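Racemase (Pseudovibrio sp. JE062, PDB 3MKC) belongs to the mandelate racemase/muconate lactonizing enzyme family of the enolase superfamily, a two-domain fold with a C-terminal barrel. Local coordinates at residues 262-274 with 290-303. Residues are numbered along the deposited sequence; the frame is centred on the assembly and turned at random.
Sequences GAEMSTTRFEAEE and RCGGLTELRRITEM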
loop_
_atom_site.group_PDB
_atom_site.type_symbol
_atom_site.label_atom_id
_atom_site.label_comp_id
_atom_site.label_asym_id
_atom_site.label_seq_id
_atom_site.Cartn_x
_atom_site.Cartn_y
_atom_site.Cartn_z
ATOM N N GLY A 262 6.160 3.359 -10.772
ATOM C CA GLY A 262 4.885 3.606 -11.411
ATOM C C GLY A 262 3.797 2.770 -10.764
ATOM O O GLY A 262 4.073 1.961 -9.873
ATOM N N ALA A 263 2.556 3.010 -11.184
ATOM C CA ALA A 263 1.394 2.245 -10.727
ATOM C C ALA A 263 0.803 2.549 -9.351
ATOM O O ALA A 263 -0.056 1.819 -8.877
ATOM C CB ALA A 263 1.700 0.760 -10.834
ATOM N N GLU A 264 1.253 3.624 -8.719
ATOM C CA GLU A 264 0.733 3.992 -7.408
ATOM C C GLU A 264 -0.794 4.005 -7.353
ATOM O O GLU A 264 -1.380 3.519 -6.393
ATOM C CB GLU A 264 1.244 5.382 -6.997
ATOM C CG GLU A 264 0.396 6.023 -5.894
ATOM C CD GLU A 264 0.933 7.351 -5.406
ATOM O OE1 GLU A 264 1.196 8.241 -6.241
ATOM O OE2 GLU A 264 1.082 7.506 -4.174
HETATM N N MSE A 265 -1.437 4.562 -8.378
HETATM C CA MSE A 265 -2.899 4.667 -8.380
HETATM C C MSE A 265 -3.636 3.617 -9.203
HETATM O O MSE A 265 -4.865 3.659 -9.329
HETATM C CB MSE A 265 -3.315 6.056 -8.874
HETATM C CG MSE A 265 -2.682 7.216 -8.104
HETATM SE SE MSE A 265 -3.367 8.930 -8.638
HETATM C CE MSE A 265 -2.154 9.332 -10.054
ATOM N N SER A 266 -2.888 2.676 -9.759
ATOM C CA SER A 266 -3.459 1.626 -10.607
ATOM C C SER A 266 -4.263 0.566 -9.858
ATOM O O SER A 266 -4.259 0.517 -8.627
ATOM C CB SER A 266 -2.334 0.914 -11.343
ATOM O OG SER A 266 -1.563 0.175 -10.409
ATOM N N THR A 267 -4.961 -0.276 -10.622
ATOM C CA THR A 267 -5.718 -1.397 -10.057
ATOM C C THR A 267 -5.601 -2.585 -11.013
ATOM O O THR A 267 -5.568 -2.412 -12.236
ATOM C CB THR A 267 -7.220 -1.075 -9.830
ATOM O OG1 THR A 267 -7.886 -0.946 -11.094
ATOM C CG2 THR A 267 -7.375 0.204 -9.009
ATOM N N THR A 268 -5.518 -3.774 -10.422
ATOM C CA THR A 268 -5.392 -5.068 -11.085
ATOM C C THR A 268 -4.026 -5.353 -11.673
ATOM O O THR A 268 -3.221 -4.450 -11.903
ATOM C CB THR A 268 -6.422 -5.286 -12.209
ATOM O OG1 THR A 268 -6.031 -4.537 -13.366
ATOM C CG2 THR A 268 -7.821 -4.861 -11.750
ATOM N N ARG A 269 -3.782 -6.633 -11.906
ATOM C CA ARG A 269 -2.522 -7.084 -12.468
ATOM C C ARG A 269 -2.478 -6.714 -13.940
ATOM O O ARG A 269 -1.423 -6.749 -14.563
ATOM C CB ARG A 269 -2.400 -8.601 -12.306
ATOM C CG ARG A 269 -3.565 -9.385 -12.889
ATOM C CD ARG A 269 -3.451 -10.859 -12.516
ATOM N NE ARG A 269 -4.459 -11.699 -13.163
ATOM C CZ ARG A 269 -5.756 -11.673 -12.872
ATOM N NH1 ARG A 269 -6.212 -10.848 -11.941
ATOM N NH2 ARG A 269 -6.600 -12.473 -13.515
ATOM N N PHE A 270 -3.631 -6.361 -14.497
ATOM C CA PHE A 270 -3.686 -6.001 -15.913
ATOM C C PHE A 270 -3.029 -4.650 -16.154
ATOM O O PHE A 270 -2.316 -4.456 -17.146
ATOM C CB PHE A 270 -5.143 -5.993 -16.376
ATOM C CG PHE A 270 -5.846 -7.298 -16.120
ATOM C CD1 PHE A 270 -5.353 -8.477 -16.661
ATOM C CD2 PHE A 270 -6.967 -7.356 -15.303
ATOM C CE1 PHE A 270 -5.960 -9.701 -16.390
ATOM C CE2 PHE A 270 -7.580 -8.572 -15.024
ATOM C CZ PHE A 270 -7.080 -9.746 -15.565
ATOM N N GLU A 271 -3.281 -3.703 -15.258
ATOM C CA GLU A 271 -2.665 -2.393 -15.396
ATOM C C GLU A 271 -1.203 -2.549 -15.025
ATOM O O GLU A 271 -0.339 -1.954 -15.654
ATOM C CB GLU A 271 -3.335 -1.355 -14.480
ATOM C CG GLU A 271 -4.725 -0.972 -14.967
ATOM C CD GLU A 271 -5.306 0.241 -14.274
ATOM O OE1 GLU A 271 -4.624 0.849 -13.416
ATOM O OE2 GLU A 271 -6.461 0.594 -14.601
ATOM N N ALA A 272 -0.929 -3.356 -14.006
ATOM C CA ALA A 272 0.453 -3.567 -13.591
ATOM C C ALA A 272 1.296 -4.137 -14.736
ATOM O O ALA A 272 2.428 -3.721 -14.944
ATOM C CB ALA A 272 0.515 -4.503 -12.382
ATOM N N GLU A 273 0.742 -5.094 -15.473
ATOM C CA GLU A 273 1.479 -5.693 -16.573
ATOM C C GLU A 273 1.844 -4.632 -17.607
ATOM O O GLU A 273 2.946 -4.650 -18.150
ATOM C CB GLU A 273 0.651 -6.804 -17.231
ATOM C CG GLU A 273 1.350 -7.508 -18.389
ATOM C CD GLU A 273 1.238 -6.740 -19.697
ATOM O OE1 GLU A 273 0.127 -6.256 -20.004
ATOM O OE2 GLU A 273 2.253 -6.628 -20.423
ATOM N N GLU A 274 0.925 -3.703 -17.872
ATOM C CA GLU A 274 1.195 -2.657 -18.853
ATOM C C GLU A 274 2.303 -1.737 -18.324
ATOM O O GLU A 274 3.146 -1.263 -19.083
ATOM C CB GLU A 274 -0.088 -1.863 -19.154
ATOM C CG GLU A 274 0.092 -0.767 -20.190
ATOM C CD GLU A 274 -1.202 -0.041 -20.531
ATOM O OE1 GLU A 274 -2.100 0.038 -19.662
ATOM O OE2 GLU A 274 -1.311 0.471 -21.669
ATOM N N ARG A 290 -6.290 -0.889 -2.898
ATOM C CA ARG A 290 -6.776 -0.347 -4.158
ATOM C C ARG A 290 -6.765 -1.354 -5.304
ATOM O O ARG A 290 -7.770 -1.545 -5.992
ATOM C CB ARG A 290 -5.918 0.845 -4.605
ATOM C CG ARG A 290 -6.026 2.116 -3.776
ATOM C CD ARG A 290 -4.988 3.133 -4.262
ATOM N NE ARG A 290 -5.235 3.585 -5.633
ATOM C CZ ARG A 290 -6.089 4.554 -5.958
ATOM N NH1 ARG A 290 -6.774 5.179 -5.010
ATOM N NH2 ARG A 290 -6.260 4.895 -7.231
ATOM N N CYS A 291 -5.616 -1.999 -5.494
ATOM C CA CYS A 291 -5.411 -2.896 -6.630
ATOM C C CYS A 291 -5.981 -4.295 -6.665
ATOM O O CYS A 291 -5.874 -4.956 -7.693
ATOM C CB CYS A 291 -3.914 -3.004 -6.921
ATOM S SG CYS A 291 -3.049 -4.161 -5.834
ATOM N N GLY A 292 -6.581 -4.754 -5.571
ATOM C CA GLY A 292 -7.120 -6.102 -5.559
ATOM C C GLY A 292 -6.657 -6.878 -4.334
ATOM O O GLY A 292 -6.793 -8.092 -4.283
ATOM N N GLY A 293 -6.081 -6.175 -3.361
ATOM C CA GLY A 293 -5.641 -6.821 -2.129
ATOM C C GLY A 293 -4.371 -7.646 -2.204
ATOM O O GLY A 293 -3.620 -7.560 -3.180
ATOM N N LEU A 294 -4.132 -8.448 -1.166
ATOM C CA LEU A 294 -2.949 -9.296 -1.104
ATOM C C LEU A 294 -2.957 -10.351 -2.213
ATOM O O LEU A 294 -1.909 -10.703 -2.757
ATOM C CB LEU A 294 -2.848 -9.966 0.285
ATOM C CG LEU A 294 -2.526 -8.992 1.436
ATOM C CD1 LEU A 294 -2.786 -9.634 2.792
ATOM C CD2 LEU A 294 -1.078 -8.556 1.347
ATOM N N THR A 295 -4.136 -10.843 -2.572
ATOM C CA THR A 295 -4.201 -11.855 -3.617
ATOM C C THR A 295 -3.692 -11.303 -4.944
ATOM O O THR A 295 -2.900 -11.946 -5.630
ATOM C CB THR A 295 -5.630 -12.379 -3.802
ATOM O OG1 THR A 295 -6.072 -12.986 -2.582
ATOM C CG2 THR A 295 -5.679 -13.412 -4.910
ATOM N N GLU A 296 -4.135 -10.108 -5.305
ATOM C CA GLU A 296 -3.685 -9.534 -6.568
ATOM C C GLU A 296 -2.223 -9.102 -6.444
ATOM O O GLU A 296 -1.457 -9.190 -7.403
ATOM C CB GLU A 296 -4.561 -8.341 -6.958
ATOM C CG GLU A 296 -4.345 -7.884 -8.409
ATOM C CD GLU A 296 -4.892 -8.866 -9.442
ATOM O OE1 GLU A 296 -4.961 -10.075 -9.150
ATOM O OE2 GLU A 296 -5.238 -8.421 -10.560
ATOM N N LEU A 297 -1.824 -8.646 -5.259
ATOM C CA LEU A 297 -0.437 -8.232 -5.067
ATOM C C LEU A 297 0.509 -9.422 -5.225
ATOM O O LEU A 297 1.660 -9.266 -5.651
ATOM C CB LEU A 297 -0.251 -7.572 -3.695
ATOM C CG LEU A 297 -0.613 -6.084 -3.665
ATOM C CD1 LEU A 297 -0.548 -5.564 -2.244
ATOM C CD2 LEU A 297 0.347 -5.295 -4.552
ATOM N N ARG A 298 0.028 -10.613 -4.890
ATOM C CA ARG A 298 0.856 -11.802 -5.045
ATOM C C ARG A 298 1.040 -12.096 -6.534
ATOM O O ARG A 298 2.144 -12.400 -6.980
ATOM C CB ARG A 298 0.214 -13.011 -4.368
ATOM C CG ARG A 298 1.078 -14.253 -4.442
ATOM C CD ARG A 298 0.389 -15.458 -3.830
ATOM N NE ARG A 298 1.338 -16.543 -3.614
ATOM C CZ ARG A 298 1.036 -17.707 -3.045
ATOM N NH1 ARG A 298 -0.202 -17.952 -2.630
ATOM N NH2 ARG A 298 1.980 -18.626 -2.881
ATOM N N ARG A 299 -0.043 -12.018 -7.307
ATOM C CA ARG A 299 0.082 -12.276 -8.741
ATOM C C ARG A 299 0.959 -11.220 -9.382
ATOM O O ARG A 299 1.804 -11.520 -10.226
ATOM C CB ARG A 299 -1.289 -12.291 -9.418
ATOM C CG ARG A 299 -2.035 -13.596 -9.193
ATOM C CD ARG A 299 -3.295 -13.672 -10.023
ATOM N NE ARG A 299 -4.358 -12.819 -9.502
ATOM C CZ ARG A 299 -5.455 -13.279 -8.902
ATOM N NH1 ARG A 299 -5.631 -14.581 -8.741
ATOM N NH2 ARG A 299 -6.391 -12.437 -8.484
ATOM N N ILE A 300 0.753 -9.978 -8.964
ATOM C CA ILE A 300 1.517 -8.861 -9.484
ATOM C C ILE A 300 3.004 -9.004 -9.176
ATOM O O ILE A 300 3.852 -8.746 -10.028
ATOM C CB ILE A 300 1.011 -7.548 -8.879
ATOM C CG1 ILE A 300 -0.390 -7.256 -9.418
ATOM C CG2 ILE A 300 1.991 -6.416 -9.168
ATOM C CD1 ILE A 300 -1.061 -6.060 -8.762
ATOM N N THR A 301 3.324 -9.425 -7.958
ATOM C CA THR A 301 4.720 -9.550 -7.581
ATOM C C THR A 301 5.453 -10.704 -8.258
ATOM O O THR A 301 6.616 -10.571 -8.631
ATOM C CB THR A 301 4.862 -9.676 -6.052
ATOM O OG1 THR A 301 4.227 -8.553 -5.429
ATOM C CG2 THR A 301 6.336 -9.682 -5.653
ATOM N N GLU A 302 4.781 -11.838 -8.420
ATOM C CA GLU A 302 5.424 -12.982 -9.051
ATOM C C GLU A 302 5.691 -12.642 -10.506
ATOM O O GLU A 302 6.702 -13.051 -11.059
ATOM C CB GLU A 302 4.560 -14.243 -8.915
ATOM C CG GLU A 302 4.374 -14.660 -7.448
ATOM C CD GLU A 302 3.780 -16.055 -7.258
ATOM O OE1 GLU A 302 3.041 -16.541 -8.141
ATOM O OE2 GLU A 302 4.044 -16.660 -6.198
HETATM N N MSE A 303 4.788 -11.873 -11.110
HETATM C CA MSE A 303 4.958 -11.448 -12.502
HETATM C C MSE A 303 6.122 -10.462 -12.551
HETATM O O MSE A 303 6.965 -10.497 -13.455
HETATM C CB MSE A 303 3.681 -10.765 -13.014
HETATM C CG MSE A 303 3.849 -10.011 -14.356
HETATM SE SE MSE A 303 2.256 -9.230 -15.113
HETATM C CE MSE A 303 1.801 -8.115 -13.670
HETATM O O HOH W 1 -2.980 1.230 -6.387
#
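The carboxylate of E296 is shared between two arginines and a backbone amide. From R269, NH1 reaches OE2 at 3.0 Å on the syn lone pair; the two flat groups stand almost perpendicular, with the carboxylate at the guanidinium edge. The same OE2 takes the amide N of R269 at 2.7 Å, met from above the carboxylate plane. E296 gets there by a bend at chi2 (71°), which turns the carboxylate toward the start of helix 268-277. R299 grips the other oxygen side-on, NE and NH2 both 2.8 Å from OE1. R299 also leans, tilted and off-centre, over one face of the R269 guanidinium, NE to NH1 3.6 Å, and the ring atom CZ of F270 sits off-centre over the opposite face; both arginines are directed at the same carboxylate, which makes the trio a salt-bridge network.

The segments belong to two successive helices of the C-terminal barrel domain of the enolase superfamily; over 268-274 and 293-303 the axes run in roughly the same direction, 27° apart, with a closest approach of 9.4 Å. Between them I300 CG1 packs on CA and CB of R269, and the methyl CE of selenomethionine M303 meets A272 CB, its SE lying against E273 CB at 3.6 Å.

Near the start of the two helices, T268 N donates to C291 O. R290 NH2 donates almost straight (176°) to M265 O, which lies in the guanidinium plane; a water linking the E264 and S266 carbonyls adds a weak bond to NE, and NH1 forms a salt bridge with D49.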